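Local coordinates for protein Kif13b (Mus musculus, PDB 5B64) that is a kinesin-3 family protein, probably a microtubule motor that carries cargo, and is bound here to a chain of another protein, at residues 20-34 against 81-95. Sequence-based numbering, arbitrary orientation.
Sequences KANLLVREASYIAEE and LEKLENRLLDMRDLY
Glu27 OE1 takes two N-H groups of Arg92: NE, in a nearly straight bond of 2.6 Å, and NH2, in a weak one of 3.1 Å. NE meets the oxygen nearly along its C-O axis and in the guanidinium plane, while the carboxylate plane stands 89° to that plane, so one oxygen does the work. Leu88 CB, one turn earlier on the same helix, lies over one guanidinium face, offset toward its rim. A leucine in place of Arg92 would probably leave the Glu27 carboxylate without its cationic mate and free to turn. A weak salt bridge, Lys20 NZ to Glu85 OE1 at 3.2 Å, lies on the same flank nearer the N-terminal ends; charged, flexible residues suit this partly exposed margin.

Beside this charged edge the filling is apolar. Leu24 is a knob in the hole of Leu81, Glu85, Leu84 and Leu88; with CG anti to its carbonyl carbon (chi1 -61°), CD1 comes 4.1 Å from Glu85 CG and CD2 4.0 Å from Leu88 CD1. Ala28, small enough to let the helices come close, touches Leu84 CD1 at 3.8 Å and Met91 SD at 3.9 Å. Farther along, branched Ile31 offers CG2 to Tyr95 CB and CD1 to Met91 CB, while the long Tyr95 ring meets Glu34 CG edge-on at CE1 (3.6 Å).

The segments run in the same general direction, 35° apart, and both pack against the three-stranded antiparallel sheet: Val25 and Leu84 reach Ile67 of strand 64-71, Ala28 touches Tyr41 of strand 40-46, and Met91 meets Trp79 of strand 75-80.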
ATOM      1  N   LYS B  20      -0.076 -27.617  13.475  1.00 70.83           N
ATOM      2  CA  LYS B  20      -1.047 -26.611  13.081  1.00 71.54           C
ATOM      3  C   LYS B  20      -0.360 -25.292  12.729  1.00 67.75           C
ATOM      4  O   LYS B  20      -0.635 -24.715  11.690  1.00 63.51           O
ATOM      5  CB  LYS B  20      -2.043 -26.405  14.228  1.00 74.11           C
ATOM      6  CG  LYS B  20      -3.094 -25.315  14.053  1.00 67.41           C
ATOM      7  CD  LYS B  20      -4.109 -25.446  15.180  1.00 72.68           C
ATOM      8  CE  LYS B  20      -5.256 -24.449  15.049  1.00 80.15           C
ATOM      9  NZ  LYS B  20      -6.516 -24.928  15.722  1.00 77.97           N
ATOM     10  N   ALA B  21       0.540 -24.834  13.594  1.00 65.00           N
ATOM     11  CA  ALA B  21       1.191 -23.543  13.411  1.00 62.37           C
ATOM     12  C   ALA B  21       2.082 -23.576  12.183  1.00 69.52           C
ATOM     13  O   ALA B  21       2.161 -22.599  11.424  1.00 67.86           O
ATOM     14  CB  ALA B  21       2.006 -23.172  14.649  1.00 53.78           C
ATOM     15  N   ASN B  22       2.755 -24.709  12.002  1.00 67.99           N
ATOM     16  CA  ASN B  22       3.637 -24.912  10.866  1.00 65.80           C
ATOM     17  C   ASN B  22       2.940 -24.680   9.535  1.00 67.93           C
ATOM     18  O   ASN B  22       3.483 -24.014   8.658  1.00 73.36           O
ATOM     19  CB  ASN B  22       4.250 -26.304  10.910  1.00 61.68           C
ATOM     20  CG  ASN B  22       5.528 -26.339  11.706  1.00 68.31           C
ATOM     21  OD1 ASN B  22       6.085 -25.295  12.047  1.00 67.00           O
ATOM     22  ND2 ASN B  22       6.026 -27.542  11.982  1.00 76.89           N
ATOM     23  N   LEU B  23       1.734 -25.226   9.404  1.00 60.95           N
ATOM     24  CA  LEU B  23       0.889 -25.000   8.237  1.00 62.11           C
ATOM     25  C   LEU B  23       0.411 -23.533   8.079  1.00 69.12           C
ATOM     26  O   LEU B  23       0.536 -22.950   7.007  1.00 66.63           O
ATOM     27  CB  LEU B  23      -0.325 -25.937   8.287  1.00 64.00           C
ATOM     28  CG  LEU B  23      -0.277 -27.342   7.663  1.00 69.26           C
ATOM     29  CD1 LEU B  23       1.029 -27.613   6.930  1.00 73.43           C
ATOM     30  CD2 LEU B  23      -0.575 -28.451   8.680  1.00 64.97           C
ATOM     31  N   LEU B  24      -0.145 -22.950   9.138  1.00 67.24           N
ATOM     32  CA  LEU B  24      -0.763 -21.627   9.061  1.00 66.65           C
ATOM     33  C   LEU B  24       0.240 -20.564   8.655  1.00 69.21           C
ATOM     34  O   LEU B  24      -0.052 -19.664   7.869  1.00 69.21           O
ATOM     35  CB  LEU B  24      -1.373 -21.245  10.405  1.00 60.60           C
ATOM     36  CG  LEU B  24      -2.471 -22.182  10.900  1.00 62.62           C
ATOM     37  CD1 LEU B  24      -3.232 -21.562  12.057  1.00 61.78           C
ATOM     38  CD2 LEU B  24      -3.406 -22.537   9.761  1.00 65.46           C
ATOM     39  N   VAL B  25       1.430 -20.691   9.209  1.00 66.65           N
ATOM     40  CA  VAL B  25       2.503 -19.749   8.984  1.00 64.10           C
ATOM     41  C   VAL B  25       2.854 -19.777   7.504  1.00 63.21           C
ATOM     42  O   VAL B  25       3.196 -18.768   6.895  1.00 62.44           O
ATOM     43  CB  VAL B  25       3.692 -20.133   9.911  1.00 59.56           C
ATOM     44  CG1 VAL B  25       5.001 -20.336   9.154  1.00 51.97           C
ATOM     45  CG2 VAL B  25       3.804 -19.143  11.075  1.00 53.22           C
ATOM     46  N   ARG B  26       2.713 -20.949   6.916  1.00 62.37           N
ATOM     47  CA  ARG B  26       2.947 -21.118   5.499  1.00 58.67           C
ATOM     48  C   ARG B  26       1.867 -20.461   4.636  1.00 61.70           C
ATOM     49  O   ARG B  26       2.158 -19.931   3.561  1.00 60.31           O
ATOM     50  CB  ARG B  26       3.016 -22.604   5.190  1.00 52.15           C
ATOM     51  CG  ARG B  26       4.386 -23.172   5.382  1.00 50.90           C
ATOM     52  CD  ARG B  26       4.839 -23.836   4.091  1.00 61.03           C
ATOM     53  NE  ARG B  26       4.879 -25.284   4.253  1.00 67.45           N
ATOM     54  CZ  ARG B  26       5.265 -26.133   3.310  1.00 68.90           C
ATOM     55  NH1 ARG B  26       5.644 -25.689   2.113  1.00 61.16           N
ATOM     56  NH2 ARG B  26       5.264 -27.430   3.572  1.00 76.72           N
ATOM     57  N   GLU B  27       0.619 -20.515   5.091  1.00 66.04           N
ATOM     58  CA  GLU B  27      -0.471 -19.905   4.335  1.00 63.13           C
ATOM     59  C   GLU B  27      -0.360 -18.394   4.455  1.00 57.76           C
ATOM     60  O   GLU B  27      -0.512 -17.679   3.462  1.00 57.89           O
ATOM     61  CB  GLU B  27      -1.855 -20.411   4.770  1.00 62.01           C
ATOM     62  CG  GLU B  27      -3.018 -19.761   3.999  1.00 68.76           C
ATOM     63  CD  GLU B  27      -4.304 -20.611   3.953  1.00 73.23           C
ATOM     64  OE1 GLU B  27      -5.348 -20.172   4.484  1.00 63.18           O
ATOM     65  OE2 GLU B  27      -4.285 -21.711   3.355  1.00 82.68           O
ATOM     66  N   ALA B  28      -0.063 -17.907   5.658  1.00 50.48           N
ATOM     67  CA  ALA B  28       0.071 -16.465   5.853  1.00 53.98           C
ATOM     68  C   ALA B  28       1.164 -15.918   4.925  1.00 60.42           C
ATOM     69  O   ALA B  28       0.957 -14.928   4.220  1.00 63.06           O
ATOM     70  CB  ALA B  28       0.373 -16.131   7.303  1.00 51.62           C
ATOM     71  N   SER B  29       2.304 -16.598   4.902  1.00 57.23           N
ATOM     72  CA  SER B  29       3.435 -16.158   4.105  1.00 62.30           C
ATOM     73  C   SER B  29       3.096 -15.996   2.632  1.00 64.13           C
ATOM     74  O   SER B  29       3.582 -15.072   1.970  1.00 65.47           O
ATOM     75  CB  SER B  29       4.602 -17.127   4.253  1.00 59.92           C
ATOM     76  OG  SER B  29       5.237 -16.929   5.505  1.00 67.36           O
ATOM     77  N   TYR B  30       2.258 -16.892   2.126  1.00 58.94           N
ATOM     78  CA  TYR B  30       1.965 -16.930   0.707  1.00 59.01           C
ATOM     79  C   TYR B  30       1.069 -15.744   0.302  1.00 63.23           C
ATOM     80  O   TYR B  30       1.319 -15.062  -0.715  1.00 57.41           O
ATOM     81  CB  TYR B  30       1.299 -18.263   0.349  1.00 57.97           C
ATOM     82  CG  TYR B  30       0.734 -18.265  -1.040  1.00 59.63           C
ATOM     83  CD1 TYR B  30      -0.635 -18.124  -1.259  1.00 57.80           C
ATOM     84  CD2 TYR B  30       1.575 -18.366  -2.146  1.00 55.73           C
ATOM     85  CE1 TYR B  30      -1.153 -18.099  -2.567  1.00 54.81           C
ATOM     86  CE2 TYR B  30       1.065 -18.346  -3.430  1.00 56.56           C
ATOM     87  CZ  TYR B  30      -0.291 -18.212  -3.631  1.00 55.98           C
ATOM     88  OH  TYR B  30      -0.774 -18.189  -4.909  1.00 71.35           O
ATOM     89  N   ILE B  31       0.020 -15.520   1.094  1.00 55.79           N
ATOM     90  CA  ILE B  31      -0.915 -14.442   0.841  1.00 60.25           C
ATOM     91  C   ILE B  31      -0.192 -13.115   0.950  1.00 62.03           C
ATOM     92  O   ILE B  31      -0.405 -12.195   0.148  1.00 63.17           O
ATOM     93  CB  ILE B  31      -2.049 -14.462   1.858  1.00 62.35           C
ATOM     94  CG1 ILE B  31      -2.863 -15.744   1.693  1.00 57.09           C
ATOM     95  CG2 ILE B  31      -2.915 -13.235   1.705  1.00 65.45           C
ATOM     96  CD1 ILE B  31      -3.881 -15.932   2.735  1.00 47.90           C
ATOM     97  N   ALA B  32       0.681 -13.030   1.945  1.00 55.08           N
ATOM     98  CA  ALA B  32       1.479 -11.840   2.131  1.00 54.45           C
ATOM     99  C   ALA B  32       2.329 -11.598   0.882  1.00 60.15           C
ATOM    100  O   ALA B  32       2.462 -10.469   0.409  1.00 70.64           O
ATOM    101  CB  ALA B  32       2.333 -11.973   3.357  1.00 44.66           C
ATOM    102  N   GLU B  33       2.878 -12.661   0.317  1.00 58.61           N
ATOM    103  CA  GLU B  33       3.699 -12.507  -0.878  1.00 62.81           C
ATOM    104  C   GLU B  33       2.851 -12.040  -2.062  1.00 64.77           C
ATOM    105  O   GLU B  33       3.283 -11.186  -2.845  1.00 66.06           O
ATOM    106  CB  GLU B  33       4.429 -13.823  -1.212  1.00 60.90           C
ATOM    107  CG  GLU B  33       5.499 -13.689  -2.282  1.00 75.99           C
ATOM    108  CD  GLU B  33       6.724 -12.899  -1.817  1.00 97.13           C
ATOM    109  OE1 GLU B  33       7.023 -12.883  -0.595  1.00106.10           O
ATOM    110  OE2 GLU B  33       7.399 -12.298  -2.684  1.00103.01           O
ATOM    111  N   GLU B  34       1.651 -12.607  -2.187  1.00 63.84           N
ATOM    112  CA  GLU B  34       0.764 -12.287  -3.303  1.00 70.14           C
ATOM    113  C   GLU B  34       0.366 -10.814  -3.276  1.00 72.10           C
ATOM    114  O   GLU B  34       0.257 -10.153  -4.323  1.00 67.79           O
ATOM    115  CB  GLU B  34      -0.495 -13.161  -3.265  1.00 70.49           C
ATOM    116  CG  GLU B  34      -0.287 -14.607  -3.702  1.00 74.31           C
ATOM    117  CD  GLU B  34       0.278 -14.717  -5.112  1.00 86.78           C
ATOM    118  OE1 GLU B  34      -0.501 -14.633  -6.093  1.00 92.84           O
ATOM    119  OE2 GLU B  34       1.508 -14.886  -5.237  1.00 90.07           O
ATOM    120  N   LEU B  81      -0.457 -17.843  18.471  1.00 64.19           N
ATOM    121  CA  LEU B  81      -1.052 -18.702  17.462  1.00 59.60           C
ATOM    122  C   LEU B  81      -2.502 -18.279  17.193  1.00 63.31           C
ATOM    123  O   LEU B  81      -2.916 -18.149  16.035  1.00 64.00           O
ATOM    124  CB  LEU B  81      -0.976 -20.172  17.885  1.00 55.08           C
ATOM    125  CG  LEU B  81      -1.528 -21.139  16.834  1.00 58.12           C
ATOM    126  CD1 LEU B  81      -0.762 -20.988  15.492  1.00 65.38           C
ATOM    127  CD2 LEU B  81      -1.543 -22.581  17.308  1.00 56.64           C
ATOM    128  N   GLU B  82      -3.257 -18.051  18.266  1.00 70.37           N
ATOM    129  CA  GLU B  82      -4.654 -17.623  18.172  1.00 71.07           C
ATOM    130  C   GLU B  82      -4.750 -16.360  17.333  1.00 65.79           C
ATOM    131  O   GLU B  82      -5.657 -16.210  16.527  1.00 64.11           O
ATOM    132  CB  GLU B  82      -5.245 -17.365  19.562  1.00 76.63           C
ATOM    133  CG  GLU B  82      -6.664 -16.804  19.548  1.00 91.91           C
ATOM    134  CD  GLU B  82      -7.204 -16.449  20.944  1.00108.63           C
ATOM    135  OE1 GLU B  82      -8.446 -16.487  21.130  1.00111.95           O
ATOM    136  OE2 GLU B  82      -6.398 -16.120  21.847  1.00113.70           O
ATOM    137  N   LYS B  83      -3.798 -15.456  17.521  1.00 62.46           N
ATOM    138  CA  LYS B  83      -3.815 -14.213  16.781  1.00 60.67           C
ATOM    139  C   LYS B  83      -3.559 -14.424  15.278  1.00 63.32           C
ATOM    140  O   LYS B  83      -4.240 -13.809  14.442  1.00 65.58           O
ATOM    141  CB  LYS B  83      -2.858 -13.181  17.387  1.00 56.98           C
ATOM    142  CG  LYS B  83      -2.632 -12.001  16.460  1.00 57.07           C
ATOM    143  CD  LYS B  83      -1.967 -10.840  17.138  1.00 60.36           C
ATOM    144  CE  LYS B  83      -1.589  -9.788  16.116  1.00 63.32           C
ATOM    145  NZ  LYS B  83      -1.170  -8.543  16.790  1.00 71.34           N
ATOM    146  N   LEU B  84      -2.595 -15.279  14.932  1.00 56.65           N
ATOM    147  CA  LEU B  84      -2.357 -15.611  13.526  1.00 62.07           C
ATOM    148  C   LEU B  84      -3.615 -16.261  12.923  1.00 69.20           C
ATOM    149  O   LEU B  84      -4.063 -15.923  11.817  1.00 63.78           O
ATOM    150  CB  LEU B  84      -1.153 -16.539  13.389  1.00 57.83           C
ATOM    151  CG  LEU B  84      -0.800 -17.070  11.994  1.00 55.73           C
ATOM    152  CD1 LEU B  84      -0.467 -15.952  11.031  1.00 52.66           C
ATOM    153  CD2 LEU B  84       0.376 -18.067  12.044  1.00 54.33           C
ATOM    154  N   GLU B  85      -4.206 -17.166  13.688  1.00 68.16           N
ATOM    155  CA  GLU B  85      -5.365 -17.886  13.231  1.00 64.41           C
ATOM    156  C   GLU B  85      -6.513 -16.922  12.902  1.00 69.63           C
ATOM    157  O   GLU B  85      -7.176 -17.073  11.860  1.00 73.41           O
ATOM    158  CB  GLU B  85      -5.764 -18.908  14.285  1.00 70.06           C
ATOM    159  CG  GLU B  85      -6.667 -19.992  13.775  1.00 85.46           C
ATOM    160  CD  GLU B  85      -6.601 -21.227  14.635  1.00101.99           C
ATOM    161  OE1 GLU B  85      -7.500 -22.093  14.507  1.00107.32           O
ATOM    162  OE2 GLU B  85      -5.643 -21.324  15.436  1.00105.05           O
ATOM    163  N   ASN B  86      -6.733 -15.936  13.779  1.00 67.87           N
ATOM    164  CA  ASN B  86      -7.692 -14.854  13.528  1.00 72.39           C
ATOM    165  C   ASN B  86      -7.321 -13.918  12.367  1.00 78.60           C
ATOM    166  O   ASN B  86      -8.175 -13.596  11.522  1.00 81.36           O
ATOM    167  CB  ASN B  86      -7.926 -14.024  14.779  1.00 74.62           C
ATOM    168  CG  ASN B  86      -8.714 -14.771  15.821  1.00 93.69           C
ATOM    169  OD1 ASN B  86      -9.653 -15.512  15.501  1.00 98.77           O
ATOM    170  ND2 ASN B  86      -8.338 -14.590  17.086  1.00 98.97           N
ATOM    171  N   ARG B  87      -6.066 -13.471  12.327  1.00 68.45           N
ATOM    172  CA  ARG B  87      -5.634 -12.609  11.235  1.00 69.97           C
ATOM    173  C   ARG B  87      -5.798 -13.291   9.896  1.00 71.48           C
ATOM    174  O   ARG B  87      -6.096 -12.624   8.910  1.00 69.72           O
ATOM    175  CB  ARG B  87      -4.183 -12.172  11.392  1.00 68.01           C
ATOM    176  CG  ARG B  87      -4.021 -10.962  12.253  1.00 66.23           C
ATOM    177  CD  ARG B  87      -4.803  -9.739  11.752  1.00 60.37           C
ATOM    178  NE  ARG B  87      -4.768  -8.730  12.795  1.00 58.47           N
ATOM    179  CZ  ARG B  87      -3.685  -8.030  13.122  1.00 63.30           C
ATOM    180  NH1 ARG B  87      -3.739  -7.158  14.124  1.00 69.89           N
ATOM    181  NH2 ARG B  87      -2.550  -8.190  12.445  1.00 62.81           N
ATOM    182  N   LEU B  88      -5.587 -14.611   9.859  1.00 70.94           N
ATOM    183  CA  LEU B  88      -5.835 -15.391   8.639  1.00 66.78           C
ATOM    184  C   LEU B  88      -7.264 -15.208   8.084  1.00 65.45           C
ATOM    185  O   LEU B  88      -7.470 -15.202   6.875  1.00 60.81           O
ATOM    186  CB  LEU B  88      -5.513 -16.876   8.847  1.00 54.97           C
ATOM    187  CG  LEU B  88      -4.015 -17.131   8.678  1.00 58.14           C
ATOM    188  CD1 LEU B  88      -3.622 -18.538   9.163  1.00 55.08           C
ATOM    189  CD2 LEU B  88      -3.589 -16.894   7.231  1.00 58.51           C
ATOM    190  N   LEU B  89      -8.241 -15.057   8.970  1.00 63.60           N
ATOM    191  CA  LEU B  89      -9.590 -14.784   8.535  1.00 64.21           C
ATOM    192  C   LEU B  89      -9.569 -13.548   7.629  1.00 62.56           C
ATOM    193  O   LEU B  89     -10.188 -13.529   6.560  1.00 67.82           O
ATOM    194  CB  LEU B  89     -10.490 -14.561   9.749  1.00 69.18           C
ATOM    195  CG  LEU B  89     -11.258 -15.750  10.333  1.00 73.02           C
ATOM    196  CD1 LEU B  89     -10.521 -17.048  10.107  1.00 64.84           C
ATOM    197  CD2 LEU B  89     -11.555 -15.539  11.839  1.00 59.44           C
ATOM    198  N   ASP B  90      -8.815 -12.541   8.052  1.00 53.53           N
ATOM    199  CA  ASP B  90      -8.727 -11.272   7.347  1.00 60.67           C
ATOM    200  C   ASP B  90      -7.877 -11.336   6.075  1.00 66.39           C
ATOM    201  O   ASP B  90      -8.243 -10.750   5.059  1.00 71.89           O
ATOM    202  CB  ASP B  90      -8.198 -10.181   8.286  1.00 61.72           C
ATOM    203  CG  ASP B  90      -9.146  -9.894   9.440  1.00 76.38           C
ATOM    204  OD1 ASP B  90     -10.386  -9.921   9.228  1.00 81.71           O
ATOM    205  OD2 ASP B  90      -8.650  -9.638  10.564  1.00 84.45           O
ATOM    206  N   MET B  91      -6.742 -12.030   6.147  1.00 64.68           N
ATOM    207  CA  MET B  91      -5.838 -12.205   5.012  1.00 61.35           C
ATOM    208  C   MET B  91      -6.531 -12.933   3.851  1.00 65.07           C
ATOM    209  O   MET B  91      -6.483 -12.486   2.702  1.00 65.85           O
ATOM    210  CB  MET B  91      -4.598 -12.992   5.454  1.00 60.55           C
ATOM    211  CG  MET B  91      -3.849 -12.428   6.664  1.00 53.47           C
ATOM    212  SD  MET B  91      -2.332 -13.372   6.959  1.00 64.01           S
ATOM    213  CE  MET B  91      -1.844 -12.856   8.596  1.00 50.46           C
ATOM    214  N   ARG B  92      -7.174 -14.057   4.164  1.00 64.77           N
ATOM    215  CA  ARG B  92      -8.027 -14.771   3.208  1.00 64.59           C
ATOM    216  C   ARG B  92      -9.086 -13.881   2.555  1.00 63.19           C
ATOM    217  O   ARG B  92      -9.233 -13.900   1.337  1.00 64.04           O
ATOM    218  CB  ARG B  92      -8.700 -15.968   3.874  1.00 60.33           C
ATOM    219  CG  ARG B  92      -7.716 -17.022   4.336  1.00 57.04           C
ATOM    220  CD  ARG B  92      -8.415 -18.155   5.062  1.00 60.48           C
ATOM    221  NE  ARG B  92      -7.454 -19.079   5.654  1.00 60.94           N
ATOM    222  CZ  ARG B  92      -7.473 -19.485   6.916  1.00 62.92           C
ATOM    223  NH1 ARG B  92      -8.423 -19.067   7.747  1.00 63.04           N
ATOM    224  NH2 ARG B  92      -6.543 -20.326   7.345  1.00 66.51           N
ATOM    225  N   ASP B  93      -9.805 -13.109   3.370  1.00 64.45           N
ATOM    226  CA  ASP B  93     -10.763 -12.108   2.883  1.00 62.82           C
ATOM    227  C   ASP B  93     -10.139 -11.130   1.920  1.00 67.11           C
ATOM    228  O   ASP B  93     -10.668 -10.924   0.825  1.00 73.16           O
ATOM    229  CB  ASP B  93     -11.361 -11.302   4.030  1.00 60.32           C
ATOM    230  CG  ASP B  93     -12.391 -12.085   4.820  1.00 79.76           C
ATOM    231  OD1 ASP B  93     -12.740 -13.210   4.392  1.00 83.02           O
ATOM    232  OD2 ASP B  93     -12.853 -11.571   5.871  1.00 87.59           O
ATOM    233  N   LEU B  94      -9.021 -10.524   2.334  1.00 58.20           N
ATOM    234  CA  LEU B  94      -8.359  -9.493   1.531  1.00 60.82           C
ATOM    235  C   LEU B  94      -7.870 -10.091   0.212  1.00 66.94           C
ATOM    236  O   LEU B  94      -7.992  -9.488  -0.859  1.00 67.04           O
ATOM    237  CB  LEU B  94      -7.184  -8.889   2.289  1.00 56.60           C
ATOM    238  CG  LEU B  94      -6.586  -7.614   1.686  1.00 59.72           C
ATOM    239  CD1 LEU B  94      -7.622  -6.488   1.633  1.00 52.66           C
ATOM    240  CD2 LEU B  94      -5.330  -7.159   2.457  1.00 60.03           C
ATOM    241  N   TYR B  95      -7.347 -11.303   0.311  1.00 61.60           N
ATOM    242  CA  TYR B  95      -6.881 -12.032  -0.850  1.00 63.47           C
ATOM    243  C   TYR B  95      -7.996 -12.293  -1.868  1.00 65.25           C
ATOM    244  O   TYR B  95      -7.831 -12.046  -3.063  1.00 63.29           O
ATOM    245  CB  TYR B  95      -6.267 -13.355  -0.402  1.00 58.45           C
ATOM    246  CG  TYR B  95      -5.688 -14.137  -1.533  1.00 60.17           C
ATOM    247  CD1 TYR B  95      -4.430 -13.827  -2.045  1.00 59.57           C
ATOM    248  CD2 TYR B  95      -6.395 -15.192  -2.106  1.00 65.22           C
ATOM    249  CE1 TYR B  95      -3.881 -14.565  -3.094  1.00 62.20           C
ATOM    250  CE2 TYR B  95      -5.860 -15.922  -3.165  1.00 67.28           C
ATOM    251  CZ  TYR B  95      -4.602 -15.604  -3.653  1.00 67.57           C
ATOM    252  OH  TYR B  95      -4.070 -16.331  -4.700  1.00 78.19           O
TER